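Tumour necrosis factor receptor (Ectromelia virus, PDB 3ON9) probably blunts host immune defence by binding host tumour necrosis factor and chemokines, its SECRET domain, the part described here, being a chemokine-binding module. Local coordinates at residues Ile13-Val18 and Ser36-Thr41; Asp46-Phe51 and Asp71-Asp76; Glu94-Thr99 and Val113-Asp118; Thr99-Val104 and Val141-Thr146. All blocks are in the same frame, centred on the assembly; numbering follows the deposited sequence.

Interaction 1 (Ile13-Val18 and Ser36-Thr41); sequences INMYPV and SELTIT
Glu37 OE2 lies against the backbone of Val18, 3.5 Å from its CA, and is held there by the chain that follows: it accepts a hydrogen bond from the backbone N of Asn19 and a weak one from that of Lys20. This polar lid closes one end of a buried contact between the two sheets of the beta-sandwich, strand 8-16 belonging to one sheet and strand 38-45 to the other. The carboxylate gets there because CG of Glu37 sits between the backbone N and the carbonyl carbon (chi1 71°), with the rest of the chain extended across toward Val18.

No hydrogen bond joins the two segments directly. Their short strand axes stay 10.6 Å apart and run nearly antiparallel at 164°, a spacing bridged by apolar side chains. Next to the Glu37 lid, Val18 and Leu38 meet at about a right angle, CG1 of Val18 being 3.9 Å from CD1 of Leu38. The same Leu38 methyl also faces the sulfur of Met15, which reaches across tip to tip. Met15 is straight as far as SD and then bends (chi3 -73°), which places its CE against CD1 of Ile40 rather than leaving the chain extended. Leu85 and Ile87 of strand 82-89, Phe67 of strand 62-69 and Leu123 of strand 122-130 surround this row within the sandwich core. Ile40 divides its two branches between neighbours: CD1 takes the Met15 methyl at 3.8 Å, while CG2 meets CD1 of Ile13 at 3.9 Å.

Interaction 2 (Asp46-Phe51 and Asp71-Asp76); sequences DCTPVF and DKVHQD
The side-chain amide of Gln75 docks on the backbone of Asp46-Thr48 with both its ends. OE1 accepts the backbone N of Thr48 at 2.8 Å, the donor tilted from the carbonyl plane. NE2 gives a nearly straight bond (167°) to the O of Asp46, 2.9 Å away, lying both in the plane of that carbonyl and close to the plane of the amide itself. CG of Gln75 is anti to its backbone N, and the bend that follows (chi2 67°) turns the amide back toward Asp46-Thr48. Two bonds at its two ends fix which way round the amide lies. Thr48 returns the grip: its OG1 accepts the backbone N of Asp76 at 2.9 Å and 173°. Pro49 completes this tight part, crossing Gln75 at about a right angle, its CD 3.4 Å from OE1 of Gln75.

Toward Val73, which is exposed, the contact becomes looser. There CG2 of Thr48 merely touches CG1 of Val73 at 3.9 Å, the two side chains crossing at about a right angle, and CG of Pro49 rests at 3.7 Å on the O of Val73.

Neither segment forms regular structure where they touch; they are two loops pinned at one end of the beta-sandwich. Thr79 reinforces the pin, donating from OG1 to the O of Asp46 and accepting Gln75 NE2 at its own O. Cys47 is disulfide-bonded to Cys81, just ahead of strand 82-89, while Ile9 of strand 8-16 packs on Cys47 and Thr69 at the end of strand 62-69 packs on Pro49.

Interaction 3 (Glu94-Thr99 and Val113-Asp118); sequences ESRQLT and VTVVGD
Arg96 and Val115 pair through their backbones, each N donating to the other's O at 2.9 Å. A third bond, from Leu98 N to the O of Val113, is almost linear at 177°. Gln97 faces Thr114 between these bonds, and Ser95 faces Val116 just before them, both as non-hydrogen-bonded antiparallel pairs.

On the face carrying Arg96 and Val115, the two side chains lie side by side. Arg96 CG and Val115 CG1 both sit between the backbone N and the carbonyl carbon (Arg96 chi1 76°, Val115 chi1 56°), which brings Arg96 CG to 3.5 Å from Val115 CG1, a close fit. Leu98 packs beside them, its CD1 on Val113 CG1 at 3.8 Å, while its CD2 lies over the rim of one face of the Arg96 guanidinium.

Waters form the next shell. One lies in plane at the guanidinium edge, accepts from NE and donates to the O of Gly117. Another donates to the carbonyls of Glu94 and Val115 and accepts Gly117 N, carrying the pairing past the end of the strands. Farther out, Leu123 supports Leu98 and Val115 from strand 122-130 of the opposite sheet, and Ile87 bonds to the backbones of Thr114 and Val116. Strand 95-97 thus lies antiparallel on strand 110-116, the pairing at one edge of the six-stranded sheet in this beta-sandwich.

Interaction 4 (Thr99-Val104 and Val141-Thr146); sequences TPTTKV and VVAYHT
Pro100 lies over one face of the Tyr144 ring, the two side chains running side by side and pointing the same way. Its CB stands 4.1 Å from the ring centroid and 23° off the normal, a CH-pi contact displaced toward CE1. Pro100 CG lies 3.7 Å from the same Tyr144 CE1. The tyrosine holds CG anti to its carbonyl carbon (chi1 -52°), which lays the ring beneath the proline and brings it against Val113 of strand 110-116 as well. The same proline CB also meets CG1 of Val142 at 3.7 Å, so the pyrrolidine bridges two side chains of the strand.

Thr99-Val104 belongs to the loop between strands 95-97 and 110-116, and it runs beside strand 140-145, an edge strand of the five-stranded sheet of the beta-sandwich. One direct hydrogen bond joins the two: Thr101 N donates to the O of Ala143 at 2.8 Å, although the angle at the hydrogen is only 144°. The CA of Pro100 adds a CH...O contact to that oxygen.

Past this bond the side chains of Thr101 and His145 slant across each other, with CG2 of the threonine 4.0 Å from CD2 of the imidazole; ND1 of His145 is hydrogen-bonded to Asp124. Thr101 and Thr102 both hold their hydroxyls between backbone N and carbonyl carbon, which aims both at one water, each OG1 2.8 Å from it. Thr102 OG1 is also hydrogen-bonded to the hydroxyl of Tyr105. That water accepts Ala143 N at 2.9 Å and donates a longer bond to the O of Val141.

Overall arrangement
From the N terminus, interaction 1 joins strand 8-16, central in one sheet, to strand 38-45 of the other and closes the loop through strands 24-26 and 30-34. In series with it, interaction 2 closes the excursion through the hairpin of strands 51-59 and 62-69, tying the loops at its two ends on the other side of the chain's centre, about 26 Å away between contact centres. Interactions 3 and 4 follow and cross: 94-99 pairs with 113-118, while 99-104, sharing Thr99, waits for 141-146. They touch where Val113 and Leu98 pack on Tyr144 and where Arg96 meets Thr146. Together these two link the edges of both sheets along one side of the domain.

Interaction 1 (Ile13-Val18 and Ser36-Thr41)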
# COMPACT_ATOMS: atom_id res chain seq x y z
N ILE A 13 3.72 0.57 -1.97
CA ILE A 13 4.44 -0.68 -2.04
C ILE A 13 5.61 -0.54 -3.01
O ILE A 13 5.41 -0.32 -4.21
CB ILE A 13 3.51 -1.85 -2.50
CG1 ILE A 13 2.20 -1.89 -1.70
CG2 ILE A 13 4.23 -3.19 -2.38
CD1 ILE A 13 1.02 -1.12 -2.33
N ASN A 14 6.84 -0.66 -2.50
CA ASN A 14 8.02 -0.53 -3.36
C ASN A 14 8.70 -1.88 -3.47
O ASN A 14 8.79 -2.60 -2.48
CB ASN A 14 8.96 0.55 -2.81
CG ASN A 14 8.29 1.90 -2.76
OD1 ASN A 14 7.44 2.21 -3.60
ND2 ASN A 14 8.63 2.71 -1.76
N MET A 15 9.12 -2.25 -4.67
CA MET A 15 9.51 -3.63 -4.94
C MET A 15 10.73 -3.74 -5.83
O MET A 15 10.89 -2.96 -6.76
CB MET A 15 8.34 -4.37 -5.61
CG MET A 15 7.06 -4.36 -4.79
SD MET A 15 5.71 -5.24 -5.60
CE MET A 15 5.29 -4.07 -6.90
N TYR A 16 11.58 -4.73 -5.55
CA TYR A 16 12.73 -5.00 -6.40
C TYR A 16 13.09 -6.48 -6.28
O TYR A 16 13.09 -7.02 -5.19
CB TYR A 16 13.93 -4.16 -5.96
CG TYR A 16 15.08 -4.22 -6.92
CD1 TYR A 16 15.22 -3.27 -7.92
CD2 TYR A 16 16.01 -5.25 -6.86
CE1 TYR A 16 16.26 -3.34 -8.83
CE2 TYR A 16 17.06 -5.32 -7.76
CZ TYR A 16 17.17 -4.36 -8.74
OH TYR A 16 18.22 -4.43 -9.63
N PRO A 17 13.38 -7.14 -7.41
CA PRO A 17 13.30 -6.62 -8.78
C PRO A 17 11.97 -6.97 -9.43
O PRO A 17 11.38 -8.02 -9.13
CB PRO A 17 14.39 -7.42 -9.51
CG PRO A 17 14.52 -8.71 -8.72
CD PRO A 17 13.84 -8.54 -7.38
N VAL A 18 11.50 -6.11 -10.33
CA VAL A 18 10.35 -6.46 -11.16
C VAL A 18 10.80 -6.61 -12.60
O VAL A 18 11.77 -5.97 -13.04
CB VAL A 18 9.18 -5.44 -11.05
CG1 VAL A 18 8.65 -5.40 -9.62
CG2 VAL A 18 9.58 -4.05 -11.53
N SER A 36 1.76 -9.73 -14.67
CA SER A 36 1.67 -11.17 -14.86
C SER A 36 2.54 -11.91 -13.85
O SER A 36 2.54 -13.14 -13.83
CB SER A 36 2.10 -11.56 -16.27
OG SER A 36 3.42 -11.11 -16.54
N GLU A 37 3.30 -11.18 -13.03
CA GLU A 37 4.21 -11.84 -12.07
C GLU A 37 3.93 -11.49 -10.60
O GLU A 37 4.39 -12.20 -9.70
CB GLU A 37 5.68 -11.55 -12.40
CG GLU A 37 6.06 -10.11 -12.11
CD GLU A 37 7.52 -9.79 -12.43
OE1 GLU A 37 8.30 -10.71 -12.76
OE2 GLU A 37 7.86 -8.60 -12.35
N LEU A 38 3.18 -10.42 -10.36
CA LEU A 38 2.91 -9.95 -9.00
C LEU A 38 1.51 -9.39 -8.90
O LEU A 38 1.07 -8.67 -9.79
CB LEU A 38 3.90 -8.84 -8.61
CG LEU A 38 5.28 -9.29 -8.12
CD1 LEU A 38 6.32 -8.19 -8.33
CD2 LEU A 38 5.22 -9.72 -6.67
N THR A 39 0.80 -9.70 -7.81
CA THR A 39 -0.50 -9.08 -7.57
C THR A 39 -0.49 -8.47 -6.18
O THR A 39 -0.07 -9.11 -5.21
CB THR A 39 -1.66 -10.09 -7.66
OG1 THR A 39 -1.65 -10.72 -8.95
CG2 THR A 39 -3.01 -9.38 -7.45
N ILE A 40 -0.93 -7.23 -6.09
CA ILE A 40 -1.08 -6.56 -4.80
C ILE A 40 -2.57 -6.38 -4.55
O ILE A 40 -3.27 -5.76 -5.35
CB ILE A 40 -0.39 -5.19 -4.79
CG1 ILE A 40 1.08 -5.32 -5.20
CG2 ILE A 40 -0.53 -4.56 -3.40
CD1 ILE A 40 1.75 -3.99 -5.49
N THR A 41 -3.04 -6.93 -3.43
CA THR A 41 -4.46 -6.92 -3.07
C THR A 41 -4.67 -6.17 -1.76
O THR A 41 -4.08 -6.50 -0.72
CB THR A 41 -5.03 -8.35 -2.94
OG1 THR A 41 -4.83 -9.05 -4.18
CG2 THR A 41 -6.52 -8.33 -2.60

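Interaction 2 (Asp46-Phe51 and Asp71-Asp76)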
# COMPACT_ATOMS: atom_id res chain seq x y z
N ASP A 46 -14.41 -1.20 6.96
CA ASP A 46 -14.73 -0.25 8.02
C ASP A 46 -13.87 1.02 8.00
O ASP A 46 -13.88 1.80 8.96
CB ASP A 46 -14.70 -0.92 9.40
CG ASP A 46 -15.81 -1.93 9.58
OD1 ASP A 46 -16.92 -1.69 9.06
OD2 ASP A 46 -15.59 -2.97 10.24
N CYS A 47 -13.13 1.22 6.91
CA CYS A 47 -12.39 2.46 6.70
C CYS A 47 -13.30 3.39 5.91
O CYS A 47 -13.78 3.02 4.85
CB CYS A 47 -11.11 2.21 5.89
SG CYS A 47 -10.04 0.96 6.59
N THR A 48 -13.53 4.59 6.42
CA THR A 48 -14.48 5.50 5.79
C THR A 48 -13.92 6.13 4.50
O THR A 48 -14.59 6.15 3.48
CB THR A 48 -14.99 6.60 6.76
OG1 THR A 48 -15.21 6.04 8.06
CG2 THR A 48 -16.31 7.19 6.24
N PRO A 49 -12.68 6.65 4.54
CA PRO A 49 -12.16 7.29 3.32
C PRO A 49 -12.10 6.29 2.18
O PRO A 49 -11.59 5.18 2.38
CB PRO A 49 -10.74 7.69 3.73
CG PRO A 49 -10.84 7.88 5.24
CD PRO A 49 -11.75 6.77 5.68
N VAL A 50 -12.62 6.66 1.01
CA VAL A 50 -12.73 5.72 -0.11
C VAL A 50 -11.49 5.74 -1.01
O VAL A 50 -10.95 6.80 -1.34
CB VAL A 50 -14.04 5.90 -0.92
CG1 VAL A 50 -15.25 5.74 -0.01
CG2 VAL A 50 -14.07 7.24 -1.61
N PHE A 51 -11.02 4.56 -1.37
CA PHE A 51 -9.87 4.48 -2.26
C PHE A 51 -10.28 4.83 -3.68
O PHE A 51 -11.25 4.26 -4.20
CB PHE A 51 -9.21 3.11 -2.16
CG PHE A 51 -8.37 2.94 -0.94
CD1 PHE A 51 -7.03 3.31 -0.95
CD2 PHE A 51 -8.92 2.48 0.25
CE1 PHE A 51 -6.24 3.18 0.19
CE2 PHE A 51 -8.15 2.35 1.39
CZ PHE A 51 -6.80 2.71 1.37
N ASP A 71 -9.51 12.61 0.19
CA ASP A 71 -9.15 13.14 1.49
C ASP A 71 -10.16 14.11 2.09
O ASP A 71 -9.81 14.92 2.94
CB ASP A 71 -7.74 13.77 1.45
CG ASP A 71 -7.61 14.86 0.40
OD1 ASP A 71 -6.48 15.36 0.21
OD2 ASP A 71 -8.63 15.21 -0.24
N LYS A 72 -11.43 14.00 1.68
CA LYS A 72 -12.46 14.94 2.14
C LYS A 72 -13.37 14.42 3.26
O LYS A 72 -14.10 15.20 3.88
CB LYS A 72 -13.31 15.43 0.96
CG LYS A 72 -12.50 16.08 -0.16
CD LYS A 72 -11.60 17.19 0.37
CE LYS A 72 -10.51 17.56 -0.63
NZ LYS A 72 -9.37 18.29 0.00
N VAL A 73 -13.34 13.11 3.52
CA VAL A 73 -14.22 12.54 4.54
C VAL A 73 -13.41 11.94 5.68
O VAL A 73 -12.49 11.15 5.43
CB VAL A 73 -15.12 11.42 3.96
CG1 VAL A 73 -16.10 10.93 5.02
CG2 VAL A 73 -15.85 11.92 2.70
N HIS A 74 -13.72 12.31 6.92
CA HIS A 74 -13.01 11.79 8.07
C HIS A 74 -13.51 10.41 8.49
O HIS A 74 -14.71 10.11 8.37
CB HIS A 74 -13.10 12.75 9.27
CG HIS A 74 -12.35 14.03 9.07
ND1 HIS A 74 -11.07 14.22 9.54
CD2 HIS A 74 -12.70 15.18 8.45
CE1 HIS A 74 -10.66 15.44 9.21
NE2 HIS A 74 -11.64 16.04 8.56
N GLN A 75 -12.59 9.60 9.01
CA GLN A 75 -12.92 8.29 9.55
C GLN A 75 -14.00 8.38 10.65
O GLN A 75 -13.91 9.21 11.57
CB GLN A 75 -11.66 7.62 10.11
CG GLN A 75 -11.90 6.28 10.81
CD GLN A 75 -12.36 5.18 9.86
OE1 GLN A 75 -11.96 5.13 8.69
NE2 GLN A 75 -13.19 4.28 10.37
N ASP A 76 -14.99 7.51 10.54
CA ASP A 76 -16.04 7.34 11.55
C ASP A 76 -15.39 6.78 12.81
O ASP A 76 -14.85 5.68 12.78
CB ASP A 76 -17.08 6.36 11.00
CG ASP A 76 -18.32 6.26 11.85
OD1 ASP A 76 -18.26 6.66 13.03
OD2 ASP A 76 -19.35 5.76 11.34

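Interaction 3 (Glu94-Thr99 and Val113-Asp118)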
# COMPACT_ATOMS: atom_id res chain seq x y z
N GLU A 94 3.80 -20.26 -0.10
CA GLU A 94 3.35 -20.08 1.27
C GLU A 94 3.35 -18.63 1.71
O GLU A 94 4.29 -17.89 1.43
CB GLU A 94 4.20 -20.92 2.22
CG GLU A 94 3.75 -20.84 3.67
CD GLU A 94 4.51 -21.81 4.56
OE1 GLU A 94 4.78 -21.46 5.73
OE2 GLU A 94 4.84 -22.91 4.08
N SER A 95 2.28 -18.24 2.40
CA SER A 95 2.13 -16.87 2.90
C SER A 95 2.92 -16.66 4.19
O SER A 95 3.20 -17.60 4.94
CB SER A 95 0.65 -16.56 3.14
OG SER A 95 0.13 -17.39 4.18
N ARG A 96 3.28 -15.41 4.43
CA ARG A 96 3.93 -15.04 5.68
C ARG A 96 3.61 -13.59 6.00
O ARG A 96 3.29 -12.80 5.11
CB ARG A 96 5.44 -15.27 5.64
CG ARG A 96 6.21 -14.25 4.85
CD ARG A 96 7.71 -14.53 4.96
NE ARG A 96 8.51 -13.55 4.23
CZ ARG A 96 9.17 -12.56 4.81
NH1 ARG A 96 9.13 -12.41 6.13
NH2 ARG A 96 9.89 -11.71 4.08
N GLN A 97 3.66 -13.24 7.27
CA GLN A 97 3.30 -11.91 7.73
C GLN A 97 4.55 -11.07 7.90
O GLN A 97 5.59 -11.56 8.34
CB GLN A 97 2.53 -12.02 9.05
CG GLN A 97 3.08 -11.23 10.20
CD GLN A 97 2.46 -11.63 11.54
OE1 GLN A 97 1.25 -11.71 11.67
NE2 GLN A 97 3.31 -11.88 12.54
N LEU A 98 4.45 -9.79 7.53
CA LEU A 98 5.49 -8.81 7.80
C LEU A 98 5.16 -8.06 9.08
O LEU A 98 3.99 -7.84 9.40
CB LEU A 98 5.62 -7.81 6.64
CG LEU A 98 5.92 -8.45 5.28
CD1 LEU A 98 6.30 -7.37 4.28
CD2 LEU A 98 7.03 -9.49 5.39
N THR A 99 6.20 -7.68 9.81
CA THR A 99 6.04 -6.98 11.08
C THR A 99 6.46 -5.54 10.88
O THR A 99 7.52 -5.28 10.31
CB THR A 99 6.92 -7.64 12.16
OG1 THR A 99 6.44 -8.96 12.40
CG2 THR A 99 6.86 -6.85 13.46
N VAL A 113 0.03 -6.96 6.73
CA VAL A 113 0.72 -7.02 5.46
C VAL A 113 1.29 -8.41 5.32
O VAL A 113 2.00 -8.90 6.21
CB VAL A 113 1.85 -5.99 5.38
CG1 VAL A 113 2.67 -6.21 4.11
CG2 VAL A 113 1.27 -4.57 5.44
N THR A 114 0.97 -9.06 4.20
CA THR A 114 1.35 -10.44 3.95
C THR A 114 2.08 -10.54 2.62
O THR A 114 1.75 -9.81 1.70
CB THR A 114 0.09 -11.33 3.87
OG1 THR A 114 -0.51 -11.42 5.17
CG2 THR A 114 0.43 -12.72 3.36
N VAL A 115 3.04 -11.45 2.53
CA VAL A 115 3.71 -11.72 1.25
C VAL A 115 3.65 -13.22 0.98
O VAL A 115 3.75 -14.03 1.91
CB VAL A 115 5.17 -11.19 1.24
CG1 VAL A 115 5.98 -11.79 2.40
CG2 VAL A 115 5.82 -11.48 -0.09
N VAL A 116 3.45 -13.59 -0.29
CA VAL A 116 3.35 -14.99 -0.69
C VAL A 116 4.41 -15.27 -1.75
O VAL A 116 4.32 -14.81 -2.89
CB VAL A 116 1.92 -15.34 -1.22
CG1 VAL A 116 1.78 -16.85 -1.38
CG2 VAL A 116 0.82 -14.81 -0.27
N GLY A 117 5.44 -16.01 -1.37
CA GLY A 117 6.56 -16.27 -2.26
C GLY A 117 7.79 -15.43 -1.95
O GLY A 117 7.73 -14.49 -1.15
N ASP A 118 8.89 -15.75 -2.60
CA ASP A 118 10.15 -15.08 -2.35
C ASP A 118 10.73 -14.43 -3.60
O ASP A 118 11.95 -14.35 -3.75
CB ASP A 118 11.15 -16.07 -1.74
CG ASP A 118 11.39 -17.28 -2.62
OD1 ASP A 118 10.80 -17.35 -3.72
OD2 ASP A 118 12.18 -18.16 -2.22
O HOH W 1 6.16 -15.96 1.67
O HOH W 2 8.41 -14.21 1.73
O HOH W 3 1.34 -7.73 9.28

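Interaction 4 (Thr99-Val104 and Val141-Thr146)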
# COMPACT_ATOMS: atom_id res chain seq x y z
N THR A 99 6.20 -7.68 9.81
CA THR A 99 6.04 -6.98 11.08
C THR A 99 6.46 -5.54 10.88
O THR A 99 7.52 -5.28 10.31
CB THR A 99 6.92 -7.64 12.16
OG1 THR A 99 6.44 -8.96 12.40
CG2 THR A 99 6.86 -6.85 13.46
N PRO A 100 5.64 -4.60 11.36
CA PRO A 100 5.94 -3.17 11.16
C PRO A 100 7.10 -2.73 12.04
O PRO A 100 7.44 -3.41 13.02
CB PRO A 100 4.66 -2.45 11.61
CG PRO A 100 3.77 -3.47 12.16
CD PRO A 100 4.43 -4.81 12.16
N THR A 101 7.70 -1.60 11.71
CA THR A 101 8.85 -1.16 12.49
C THR A 101 8.47 -0.39 13.75
O THR A 101 9.32 -0.11 14.58
CB THR A 101 9.81 -0.32 11.63
OG1 THR A 101 9.14 0.87 11.20
CG2 THR A 101 10.31 -1.12 10.43
N THR A 102 7.20 -0.02 13.89
CA THR A 102 6.71 0.62 15.11
C THR A 102 5.32 0.09 15.43
O THR A 102 4.65 -0.42 14.54
CB THR A 102 6.61 2.14 14.97
OG1 THR A 102 5.68 2.48 13.93
CG2 THR A 102 7.98 2.73 14.61
N LYS A 103 4.88 0.23 16.67
CA LYS A 103 3.51 -0.17 17.02
C LYS A 103 2.75 0.83 17.88
O LYS A 103 1.64 0.55 18.33
CB LYS A 103 3.49 -1.56 17.66
CG LYS A 103 4.31 -1.71 18.94
CD LYS A 103 3.95 -3.06 19.56
CE LYS A 103 4.57 -3.26 20.92
NZ LYS A 103 4.10 -4.56 21.47
N VAL A 104 3.34 2.00 18.08
CA VAL A 104 2.68 3.07 18.83
C VAL A 104 2.17 4.15 17.88
O VAL A 104 2.95 4.80 17.18
CB VAL A 104 3.64 3.71 19.86
CG1 VAL A 104 2.95 4.86 20.58
CG2 VAL A 104 4.13 2.65 20.84
N VAL A 141 2.52 6.57 10.42
CA VAL A 141 3.23 5.90 9.35
C VAL A 141 3.55 4.48 9.78
O VAL A 141 4.41 4.27 10.65
CB VAL A 141 4.54 6.62 8.98
CG1 VAL A 141 5.29 5.84 7.91
CG2 VAL A 141 4.24 8.03 8.50
N VAL A 142 2.88 3.50 9.17
CA VAL A 142 3.14 2.10 9.49
C VAL A 142 4.08 1.55 8.41
O VAL A 142 3.69 1.44 7.24
CB VAL A 142 1.85 1.26 9.54
CG1 VAL A 142 2.15 -0.11 10.11
CG2 VAL A 142 0.78 1.97 10.38
N ALA A 143 5.31 1.23 8.79
CA ALA A 143 6.34 0.86 7.80
C ALA A 143 6.79 -0.58 7.92
O ALA A 143 6.94 -1.10 9.03
CB ALA A 143 7.54 1.82 7.89
N TYR A 144 6.97 -1.24 6.78
CA TYR A 144 7.44 -2.61 6.73
C TYR A 144 8.58 -2.71 5.72
O TYR A 144 8.52 -2.10 4.65
CB TYR A 144 6.34 -3.56 6.26
CG TYR A 144 5.02 -3.47 7.01
CD1 TYR A 144 4.64 -4.47 7.89
CD2 TYR A 144 4.14 -2.41 6.80
CE1 TYR A 144 3.43 -4.41 8.56
CE2 TYR A 144 2.93 -2.35 7.46
CZ TYR A 144 2.58 -3.35 8.34
OH TYR A 144 1.38 -3.31 9.01
N HIS A 145 9.60 -3.51 6.04
CA HIS A 145 10.72 -3.72 5.13
C HIS A 145 11.24 -5.15 5.22
O HIS A 145 11.55 -5.61 6.32
CB HIS A 145 11.88 -2.77 5.47
CG HIS A 145 11.48 -1.33 5.59
ND1 HIS A 145 11.10 -0.57 4.50
CD2 HIS A 145 11.41 -0.51 6.66
CE1 HIS A 145 10.80 0.65 4.90
NE2 HIS A 145 10.98 0.72 6.21
N THR A 146 11.36 -5.84 4.09
CA THR A 146 11.94 -7.19 4.10
C THR A 146 13.46 -7.18 4.04
O THR A 146 14.10 -8.16 4.43
CB THR A 146 11.42 -8.06 2.95
OG1 THR A 146 11.82 -7.50 1.68
CG2 THR A 146 9.90 -8.16 3.00
O HOH W 4 9.39 -4.87 8.64
O HOH W 5 6.52 1.90 11.37